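Local coordinates for protein alkaline serine protease (Pseudoalteromonas sp., PDB 1Y9Z) that probably cleaves peptide bonds as a cold-adapted, subtilisin-like serine protease with a beta-barrel domain inserted into its alpha/beta catalytic fold, at residues H234-P239 with F321-S327; I249-A253 with I329-S333; T210-L216 with Q357-E363; V262-F267 with V279-G283. One frame throughout, in Å; residues are numbered along the deposited sequence.

Contact 1: H234-P239 with F321-S327; sequences HNRLTP and FLVDANS
The guanidinium of R236 is met at its edge by D324 OD1 and S327 CA, both near its plane, while one of its faces lies beneath T238 CG2, a methyl 3.5 Å above that plane and over its centre. The second flat pair is N235 and F321, whose side chains run alongside each other with amide and ring planes 39° apart; the methyl L237 CD1 reaches the same ring at F321 CD2 (3.4 Å). Behind these side chains, strands 235-239 and 321-323 run parallel in the inserted beta-barrel domain. L322 occupies the usual straddling place of a parallel partner: its N donates to N235 O at 2.8 Å, and its O accepts from L237 N at 2.9 Å. D324 N then binds L237 O (2.8 Å) as the chain enters a type I turn ending at S327. R236 holds CG anti to its backbone N (chi1 179°) and stays extended to NE, which carries the charge along the strand to D324. There NE gives a salt bridge of 3.0 Å to the anti lone pair of OD1, with NH1 adding a weak bond, while NH2 is taken by A247 O. A leucine at R236 would probably leave the carboxylate of D324 without its countercharge and A247 O without this donor. The aspartate also accepts from the backbone N of D328 and I329, so one carboxylate ties the turn both to its own chain and to the arginine. Such buried, multiply bonded charges probably keep D324 ionised and the guanidinium from rotating.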
# COMPACT_ATOMS: atom_id res chain seq x y z
N HIS A 234 3.91 -7.07 13.78
CA HIS A 234 2.70 -6.57 14.43
C HIS A 234 2.76 -5.09 14.79
O HIS A 234 3.66 -4.65 15.51
CB HIS A 234 2.39 -7.36 15.70
CG HIS A 234 1.42 -8.48 15.50
ND1 HIS A 234 0.43 -8.45 14.54
CD2 HIS A 234 1.25 -9.64 16.18
CE1 HIS A 234 -0.31 -9.54 14.64
NE2 HIS A 234 0.17 -10.28 15.62
N ASN A 235 1.79 -4.34 14.28
CA ASN A 235 1.70 -2.91 14.56
C ASN A 235 1.09 -2.81 15.96
O ASN A 235 -0.11 -2.60 16.12
CB ASN A 235 0.78 -2.23 13.54
CG ASN A 235 0.76 -0.72 13.69
OD1 ASN A 235 -0.01 -0.04 13.01
ND2 ASN A 235 1.59 -0.20 14.57
N ARG A 236 1.95 -2.97 16.97
CA ARG A 236 1.53 -2.92 18.37
C ARG A 236 1.31 -1.52 18.92
O ARG A 236 2.12 -0.62 18.71
CB ARG A 236 2.56 -3.66 19.23
CG ARG A 236 2.27 -3.67 20.72
CD ARG A 236 3.20 -4.67 21.41
NE ARG A 236 3.01 -4.75 22.86
CZ ARG A 236 3.78 -4.13 23.75
NH1 ARG A 236 3.54 -4.27 25.05
NH2 ARG A 236 4.80 -3.37 23.35
N LEU A 237 0.20 -1.37 19.64
CA LEU A 237 -0.17 -0.11 20.26
C LEU A 237 -0.47 -0.36 21.73
O LEU A 237 -1.14 -1.34 22.07
CB LEU A 237 -1.42 0.48 19.60
CG LEU A 237 -1.43 0.71 18.09
CD1 LEU A 237 -2.80 1.24 17.68
CD2 LEU A 237 -0.35 1.69 17.70
N THR A 238 0.03 0.51 22.60
CA THR A 238 -0.22 0.38 24.03
C THR A 238 -0.73 1.72 24.55
O THR A 238 -0.56 2.75 23.90
CB THR A 238 1.06 -0.02 24.81
OG1 THR A 238 2.07 0.98 24.61
CG2 THR A 238 1.57 -1.37 24.33
N PRO A 239 -1.38 1.72 25.72
CA PRO A 239 -1.92 2.96 26.30
C PRO A 239 -0.89 4.07 26.47
O PRO A 239 0.24 3.84 26.89
CB PRO A 239 -2.52 2.50 27.62
CG PRO A 239 -1.69 1.30 27.98
CD PRO A 239 -1.59 0.59 26.65
N PHE A 321 -4.02 -3.52 13.59
CA PHE A 321 -3.50 -2.86 14.78
C PHE A 321 -3.56 -3.88 15.91
O PHE A 321 -4.60 -4.50 16.15
CB PHE A 321 -4.37 -1.66 15.18
CG PHE A 321 -4.22 -0.48 14.27
CD1 PHE A 321 -5.17 -0.20 13.30
CD2 PHE A 321 -3.12 0.37 14.40
CE1 PHE A 321 -5.03 0.91 12.46
CE2 PHE A 321 -2.97 1.48 13.57
CZ PHE A 321 -3.93 1.75 12.60
N LEU A 322 -2.43 -4.09 16.58
CA LEU A 322 -2.39 -5.01 17.70
C LEU A 322 -2.59 -4.13 18.93
O LEU A 322 -1.63 -3.62 19.51
CB LEU A 322 -1.03 -5.72 17.79
CG LEU A 322 -0.82 -6.59 19.04
CD1 LEU A 322 -1.90 -7.65 19.15
CD2 LEU A 322 0.56 -7.24 18.97
N VAL A 323 -3.85 -3.93 19.30
CA VAL A 323 -4.19 -3.12 20.46
C VAL A 323 -3.91 -3.94 21.71
O VAL A 323 -4.64 -4.90 22.00
CB VAL A 323 -5.67 -2.69 20.41
CG1 VAL A 323 -5.98 -1.77 21.58
CG2 VAL A 323 -5.96 -1.98 19.10
N ASP A 324 -2.86 -3.57 22.42
CA ASP A 324 -2.42 -4.28 23.63
C ASP A 324 -2.67 -3.42 24.87
O ASP A 324 -1.76 -2.75 25.37
CB ASP A 324 -0.93 -4.60 23.48
CG ASP A 324 -0.46 -5.66 24.45
OD1 ASP A 324 0.74 -5.99 24.40
OD2 ASP A 324 -1.27 -6.17 25.25
N ALA A 325 -3.91 -3.44 25.36
CA ALA A 325 -4.31 -2.66 26.52
C ALA A 325 -3.43 -2.83 27.76
O ALA A 325 -3.07 -1.85 28.41
CB ALA A 325 -5.76 -2.96 26.87
N ASN A 326 -3.08 -4.07 28.08
CA ASN A 326 -2.26 -4.34 29.26
C ASN A 326 -0.78 -4.54 28.95
O ASN A 326 -0.01 -4.94 29.82
CB ASN A 326 -2.80 -5.58 29.99
CG ASN A 326 -4.24 -5.42 30.42
OD1 ASN A 326 -4.59 -4.48 31.13
ND2 ASN A 326 -5.09 -6.35 29.99
N SER A 327 -0.39 -4.24 27.71
CA SER A 327 1.00 -4.38 27.29
C SER A 327 1.52 -5.77 27.61
O SER A 327 2.60 -5.94 28.18
CB SER A 327 1.87 -3.33 28.00
OG SER A 327 1.40 -2.02 27.74

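Contact 2: I249-A253 with I329-S333; sequences INASA and ITVPS
I249 lays its CG2 methyl over the peptide that joins V331 to P332, with CG2 3.5 Å from V331 C. The contact belongs to the inserted beta-barrel domain: 249-253 leads into strand 252-263, while the loop 329-333 is the connection that runs into strand 333-336. The branched side chain is put to full use. CG2 stands anti to the backbone N and CG1 anti to the carbonyl carbon (chi1 -65°), which spreads the two branches along one side of the loop backbone, CG1 coming to 3.4 Å from I329 O and CD1 to 4.0 Å from T330 CA. An aliphatic residue branched at CB suits this place because it covers several backbone atoms at once. P332 faces the other way along 249-253. Its ring needs no amide partner and gives the loop a stiff, apolar flank, with CB 3.5 Å from A251 O. The small methyl of A253 lets the start of strand 252-263 come up to this ring. Polar ties between the two segments pass through a third strand: N356 ND2 donates to I249 O and also to S333 O, while the backbone of N356 pairs with A251. R236 packs against both I249 and I329 from strand 232-240, and helix 291-300 takes the side chain of I329. At the far end of the contact, the methyl A253 CB touches P332 CG at 3.7 Å.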
# COMPACT_ATOMS: atom_id res chain seq x y z
N ILE A 249 7.62 -4.20 19.16
CA ILE A 249 8.56 -5.12 19.78
C ILE A 249 9.49 -5.55 18.67
O ILE A 249 9.09 -6.29 17.76
CB ILE A 249 7.87 -6.37 20.37
CG1 ILE A 249 6.94 -5.98 21.52
CG2 ILE A 249 8.92 -7.36 20.86
CD1 ILE A 249 7.65 -5.31 22.68
N ASN A 250 10.73 -5.07 18.72
CA ASN A 250 11.73 -5.42 17.72
C ASN A 250 12.77 -6.31 18.36
O ASN A 250 13.64 -5.84 19.11
CB ASN A 250 12.39 -4.17 17.14
CG ASN A 250 11.42 -3.33 16.33
OD1 ASN A 250 10.61 -3.86 15.58
ND2 ASN A 250 11.52 -2.01 16.46
N ALA A 251 12.67 -7.60 18.09
CA ALA A 251 13.60 -8.59 18.63
C ALA A 251 13.43 -9.88 17.86
O ALA A 251 12.56 -9.99 16.99
CB ALA A 251 13.30 -8.82 20.11
N SER A 252 14.27 -10.86 18.17
CA SER A 252 14.21 -12.16 17.52
C SER A 252 13.96 -13.23 18.56
O SER A 252 14.36 -13.10 19.72
CB SER A 252 15.52 -12.45 16.79
OG SER A 252 15.75 -11.50 15.77
N ALA A 253 13.27 -14.29 18.15
CA ALA A 253 12.96 -15.41 19.03
C ALA A 253 13.12 -16.70 18.24
O ALA A 253 12.74 -16.77 17.07
CB ALA A 253 11.53 -15.29 19.55
N ILE A 329 1.92 -8.31 25.21
CA ILE A 329 2.77 -8.84 24.15
C ILE A 329 4.14 -8.19 24.14
O ILE A 329 4.38 -7.20 23.43
CB ILE A 329 2.10 -8.64 22.77
CG1 ILE A 329 0.63 -9.07 22.85
CG2 ILE A 329 2.83 -9.45 21.71
CD1 ILE A 329 0.41 -10.49 23.35
N THR A 330 5.05 -8.75 24.93
CA THR A 330 6.41 -8.25 25.05
C THR A 330 7.39 -9.09 24.23
O THR A 330 8.61 -8.92 24.35
CB THR A 330 6.86 -8.25 26.52
OG1 THR A 330 6.65 -9.55 27.08
CG2 THR A 330 6.07 -7.23 27.32
N VAL A 331 6.86 -9.98 23.41
CA VAL A 331 7.68 -10.83 22.56
C VAL A 331 7.40 -10.48 21.10
O VAL A 331 6.38 -9.86 20.79
CB VAL A 331 7.36 -12.33 22.78
CG1 VAL A 331 7.57 -12.70 24.24
CG2 VAL A 331 5.93 -12.62 22.35
N PRO A 332 8.30 -10.87 20.18
CA PRO A 332 8.06 -10.55 18.77
C PRO A 332 6.90 -11.36 18.19
O PRO A 332 6.85 -12.58 18.33
CB PRO A 332 9.40 -10.88 18.11
CG PRO A 332 9.94 -11.98 18.97
CD PRO A 332 9.62 -11.50 20.37
N SER A 333 5.96 -10.66 17.56
CA SER A 333 4.81 -11.32 16.95
C SER A 333 4.61 -10.76 15.54
O SER A 333 4.84 -9.58 15.29
CB SER A 333 3.56 -11.10 17.81
OG SER A 333 3.29 -9.73 18.03

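Contact 3: T210-L216 with Q357-E363; sequences TVGEGRL and QGNQDYE
Q360 folds its side chain across L216 at about a right angle. CB begins over the neighbouring strand, 3.7 Å from G214 C; CG follows at 3.9 Å from L216 CG. The chain then bends (chi2 -58°), bringing OE1 within 3.7 Å of L216 CD1 and turning NE2 back to its own strand, where it donates to G358 O at 2.9 Å in a nearly straight bond of 165°. Glutamine suits this place: its methylene groups cover the leucine while its amide ties down the corner of the chain. Strands 214-216 and 357-358 are antiparallel, L216 and Q357 forming a hydrogen-bonded pair, but a classic bulge at E213 and G214 and a G1 bulge at N359 and Q360 break the regular pairing. G214 has to be glycine-small, since a CB would run into Y362 O. That carbonyl also takes R215 N, in its plane, at 3.0 Å. The type II turn from T210 to E213 has G212 at its positive-phi position, where a side chain would press on the preceding carbonyl; D361 OD1 accepts from G212 N at 2.8 Å, nearly along the carboxylate C-O direction. One water donates to both E213 O and E363 OE1, and another joins G214 O to N359 N. Y362 stacks edge-to-face on H37. Here the chain crosses between the catalytic domain and the inserted barrel, and the chemistry implies a junction secured by backbone bonds, with water and side-chain oxygens serving polar groups where the bulges interrupt the pairing.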
# COMPACT_ATOMS: atom_id res chain seq x y z
N THR A 210 11.46 6.56 4.10
CA THR A 210 12.64 7.35 4.41
C THR A 210 13.64 6.46 5.14
O THR A 210 13.28 5.75 6.08
CB THR A 210 12.26 8.55 5.29
OG1 THR A 210 11.27 9.33 4.61
CG2 THR A 210 13.48 9.41 5.58
N VAL A 211 14.89 6.50 4.70
CA VAL A 211 15.94 5.66 5.27
C VAL A 211 15.95 5.62 6.79
O VAL A 211 15.98 6.66 7.46
CB VAL A 211 17.33 6.11 4.76
CG1 VAL A 211 18.43 5.33 5.47
CG2 VAL A 211 17.42 5.88 3.25
N GLY A 212 15.90 4.40 7.32
CA GLY A 212 15.93 4.19 8.76
C GLY A 212 14.62 4.29 9.51
O GLY A 212 14.58 3.98 10.70
N GLU A 213 13.54 4.70 8.85
CA GLU A 213 12.26 4.84 9.53
C GLU A 213 11.32 3.65 9.37
O GLU A 213 10.23 3.64 9.94
CB GLU A 213 11.56 6.12 9.05
CG GLU A 213 12.34 7.38 9.36
CD GLU A 213 11.56 8.66 9.07
OE1 GLU A 213 12.00 9.73 9.53
OE2 GLU A 213 10.51 8.59 8.40
N GLY A 214 11.76 2.65 8.62
CA GLY A 214 10.93 1.49 8.38
C GLY A 214 11.03 0.37 9.40
O GLY A 214 11.72 0.48 10.41
N ARG A 215 10.33 -0.72 9.10
CA ARG A 215 10.31 -1.87 9.98
C ARG A 215 9.98 -3.09 9.14
O ARG A 215 9.16 -3.01 8.22
CB ARG A 215 9.25 -1.66 11.05
CG ARG A 215 9.33 -2.62 12.20
CD ARG A 215 8.17 -2.42 13.13
NE ARG A 215 8.26 -3.35 14.24
CZ ARG A 215 7.21 -3.82 14.90
NH1 ARG A 215 7.39 -4.67 15.90
NH2 ARG A 215 5.98 -3.44 14.56
N LEU A 216 10.62 -4.21 9.44
CA LEU A 216 10.37 -5.44 8.70
C LEU A 216 10.27 -6.62 9.65
O LEU A 216 10.55 -6.51 10.84
CB LEU A 216 11.49 -5.68 7.69
CG LEU A 216 11.61 -4.65 6.56
CD1 LEU A 216 12.86 -4.91 5.74
CD2 LEU A 216 10.37 -4.71 5.68
N GLN A 357 12.28 -6.28 13.00
CA GLN A 357 13.45 -5.41 12.98
C GLN A 357 13.10 -3.97 12.67
O GLN A 357 12.37 -3.70 11.71
CB GLN A 357 14.45 -5.93 11.95
CG GLN A 357 14.96 -7.34 12.24
CD GLN A 357 15.74 -7.92 11.08
OE1 GLN A 357 16.71 -7.33 10.61
NE2 GLN A 357 15.33 -9.10 10.63
N GLY A 358 13.60 -3.05 13.48
CA GLY A 358 13.35 -1.64 13.25
C GLY A 358 14.51 -1.02 12.49
O GLY A 358 15.43 -1.72 12.06
N ASN A 359 14.45 0.30 12.31
CA ASN A 359 15.50 1.03 11.61
C ASN A 359 15.72 0.52 10.19
O ASN A 359 16.84 0.54 9.68
CB ASN A 359 16.81 0.93 12.41
CG ASN A 359 17.83 2.00 12.01
OD1 ASN A 359 17.56 3.19 12.11
ND2 ASN A 359 19.00 1.56 11.55
N GLN A 360 14.65 0.08 9.54
CA GLN A 360 14.74 -0.43 8.18
C GLN A 360 14.45 0.65 7.14
O GLN A 360 14.08 1.78 7.49
CB GLN A 360 13.78 -1.61 7.99
CG GLN A 360 14.09 -2.79 8.89
CD GLN A 360 15.49 -3.32 8.69
OE1 GLN A 360 15.85 -3.77 7.60
NE2 GLN A 360 16.30 -3.27 9.75
N ASP A 361 14.62 0.31 5.87
CA ASP A 361 14.39 1.27 4.78
C ASP A 361 13.14 0.94 3.97
O ASP A 361 12.91 1.51 2.89
CB ASP A 361 15.62 1.33 3.87
CG ASP A 361 16.90 1.59 4.65
OD1 ASP A 361 16.84 2.30 5.68
OD2 ASP A 361 17.97 1.10 4.23
N TYR A 362 12.33 0.02 4.49
CA TYR A 362 11.09 -0.40 3.85
C TYR A 362 10.08 -0.66 4.95
O TYR A 362 10.45 -0.84 6.11
CB TYR A 362 11.32 -1.69 3.05
CG TYR A 362 12.43 -1.57 2.04
CD1 TYR A 362 12.17 -1.12 0.75
CD2 TYR A 362 13.75 -1.85 2.40
CE1 TYR A 362 13.20 -0.94 -0.17
CE2 TYR A 362 14.78 -1.66 1.49
CZ TYR A 362 14.51 -1.20 0.22
OH TYR A 362 15.54 -1.00 -0.67
N GLU A 363 8.80 -0.66 4.60
CA GLU A 363 7.77 -0.92 5.60
C GLU A 363 6.43 -1.22 4.96
O GLU A 363 6.15 -0.81 3.83
CB GLU A 363 7.62 0.29 6.53
CG GLU A 363 6.79 0.00 7.77
CD GLU A 363 6.79 1.14 8.78
OE1 GLU A 363 6.23 0.95 9.88
OE2 GLU A 363 7.36 2.21 8.48
O HOH W 1 8.35 2.07 11.64
O HOH W 2 11.93 1.52 12.96

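Contact 4: V262-F267 with V279-G283; sequences VNGTSF and VERVG
V282 pushes its CG2 methyl into a hollow between two apolar side chains, 3.4 Å from F267 CZ and 3.9 Å from V262 CG1. V279 supplies the second bump: its CG2 meets the ring of F267 at the edge, near the ring plane, 4.0 Å from CE2. V262 answers with its other methyl, CG2, which lies against E280, 3.9 Å from its O and 4.1 Å from its CB. CG2 is anti to the carbonyl carbon and CG1 to the backbone N (chi1 178°), which spreads the valine over both E280 and V282. Beta-branched residues give short, rigid knobs, and the flat phenylalanine fills the broader gap between them. With an alanine in place of F267, the methyls of V279 and V282 would probably lose the ring that covers them, and a gap would open between the hairpin and strand 275-280. Segment 262-267 is the tip of a hairpin, closed by G264 and T265 and by paired backbone bonds of N263 and S266. The C260-C269 disulfide links the two arms just beyond. Helix 291-300 touches F267 through S294 and A297, and V279 through S294 and C298, so this hydrophobic cluster lies where hairpin, strand and helix meet.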
# COMPACT_ATOMS: atom_id res chain seq x y z
N VAL A 262 -7.36 -23.82 17.44
CA VAL A 262 -8.54 -23.00 17.71
C VAL A 262 -9.80 -23.85 17.61
O VAL A 262 -10.07 -24.46 16.57
CB VAL A 262 -8.64 -21.83 16.71
CG1 VAL A 262 -9.89 -21.01 16.99
CG2 VAL A 262 -7.40 -20.95 16.81
N ASN A 263 -10.55 -23.90 18.70
CA ASN A 263 -11.79 -24.67 18.74
C ASN A 263 -12.93 -23.74 19.14
O ASN A 263 -13.11 -23.44 20.32
CB ASN A 263 -11.66 -25.81 19.76
CG ASN A 263 -10.55 -26.78 19.41
OD1 ASN A 263 -10.58 -27.43 18.37
ND2 ASN A 263 -9.56 -26.87 20.29
N GLY A 264 -13.69 -23.29 18.15
CA GLY A 264 -14.79 -22.38 18.42
C GLY A 264 -14.24 -21.00 18.74
O GLY A 264 -13.86 -20.25 17.84
N THR A 265 -14.20 -20.67 20.03
CA THR A 265 -13.69 -19.38 20.47
C THR A 265 -12.60 -19.60 21.52
O THR A 265 -12.01 -18.65 22.02
CB THR A 265 -14.80 -18.51 21.09
OG1 THR A 265 -15.32 -19.17 22.26
CG2 THR A 265 -15.93 -18.30 20.10
N SER A 266 -12.36 -20.87 21.84
CA SER A 266 -11.35 -21.23 22.82
C SER A 266 -10.05 -21.63 22.15
O SER A 266 -10.04 -22.01 20.97
CB SER A 266 -11.85 -22.39 23.69
OG SER A 266 -12.05 -23.55 22.90
N PHE A 267 -8.95 -21.55 22.89
CA PHE A 267 -7.64 -21.91 22.36
C PHE A 267 -7.03 -23.09 23.10
O PHE A 267 -7.12 -23.17 24.33
CB PHE A 267 -6.68 -20.72 22.44
CG PHE A 267 -7.14 -19.50 21.69
CD1 PHE A 267 -8.10 -18.66 22.23
CD2 PHE A 267 -6.60 -19.20 20.45
CE1 PHE A 267 -8.52 -17.52 21.54
CE2 PHE A 267 -7.01 -18.07 19.75
CZ PHE A 267 -7.97 -17.23 20.30
N VAL A 279 -0.70 -19.49 15.40
CA VAL A 279 -2.11 -19.44 15.76
C VAL A 279 -2.96 -18.76 14.70
O VAL A 279 -2.57 -17.74 14.12
CB VAL A 279 -2.31 -18.71 17.11
CG1 VAL A 279 -1.82 -17.27 17.01
CG2 VAL A 279 -3.78 -18.74 17.51
N GLU A 280 -4.13 -19.33 14.45
CA GLU A 280 -5.05 -18.77 13.47
C GLU A 280 -5.72 -17.56 14.10
O GLU A 280 -6.06 -17.57 15.28
CB GLU A 280 -6.12 -19.81 13.09
CG GLU A 280 -7.11 -19.32 12.05
CD GLU A 280 -8.21 -20.32 11.77
OE1 GLU A 280 -8.96 -20.65 12.72
OE2 GLU A 280 -8.32 -20.79 10.62
N ARG A 281 -5.89 -16.51 13.31
CA ARG A 281 -6.52 -15.29 13.79
C ARG A 281 -8.00 -15.53 14.08
O ARG A 281 -8.72 -16.12 13.26
CB ARG A 281 -6.37 -14.18 12.74
CG ARG A 281 -7.15 -12.91 13.07
CD ARG A 281 -6.91 -11.83 12.02
NE ARG A 281 -5.52 -11.38 12.02
CZ ARG A 281 -4.69 -11.50 10.99
NH1 ARG A 281 -5.09 -12.06 9.85
NH2 ARG A 281 -3.44 -11.07 11.10
N VAL A 282 -8.45 -15.09 15.25
CA VAL A 282 -9.85 -15.23 15.64
C VAL A 282 -10.48 -13.85 15.52
O VAL A 282 -10.13 -12.94 16.26
CB VAL A 282 -10.00 -15.74 17.09
CG1 VAL A 282 -11.47 -15.77 17.48
CG2 VAL A 282 -9.39 -17.12 17.22
N GLY A 283 -11.41 -13.71 14.58
CA GLY A 283 -12.05 -12.43 14.37
C GLY A 283 -11.26 -11.63 13.35
O GLY A 283 -10.26 -12.10 12.83

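All four contacts reach the same large sheet, that of the inserted beta-barrel. Contacts 1 and 2 are the closest pair, with centres 12 Å apart; R236 NH2 of contact 1 lies 3.5 Å from I249 CD1 of contact 2. R215 of contact 3 joins them both: NH2 donates to H234 O at 2.8 Å, and NE to N250 OD1 at 2.7 Å. Contact 4 stands apart, about 31 Å from contact 3 between centres, nested in the loops closed by the other three. Contact 3 faces the catalytic domain, the Y362 side chain being about 5 Å from a calcium ion, while the F321 side chain of contact 1 is about 12 Å from the bound phenylmethanesulfonic acid.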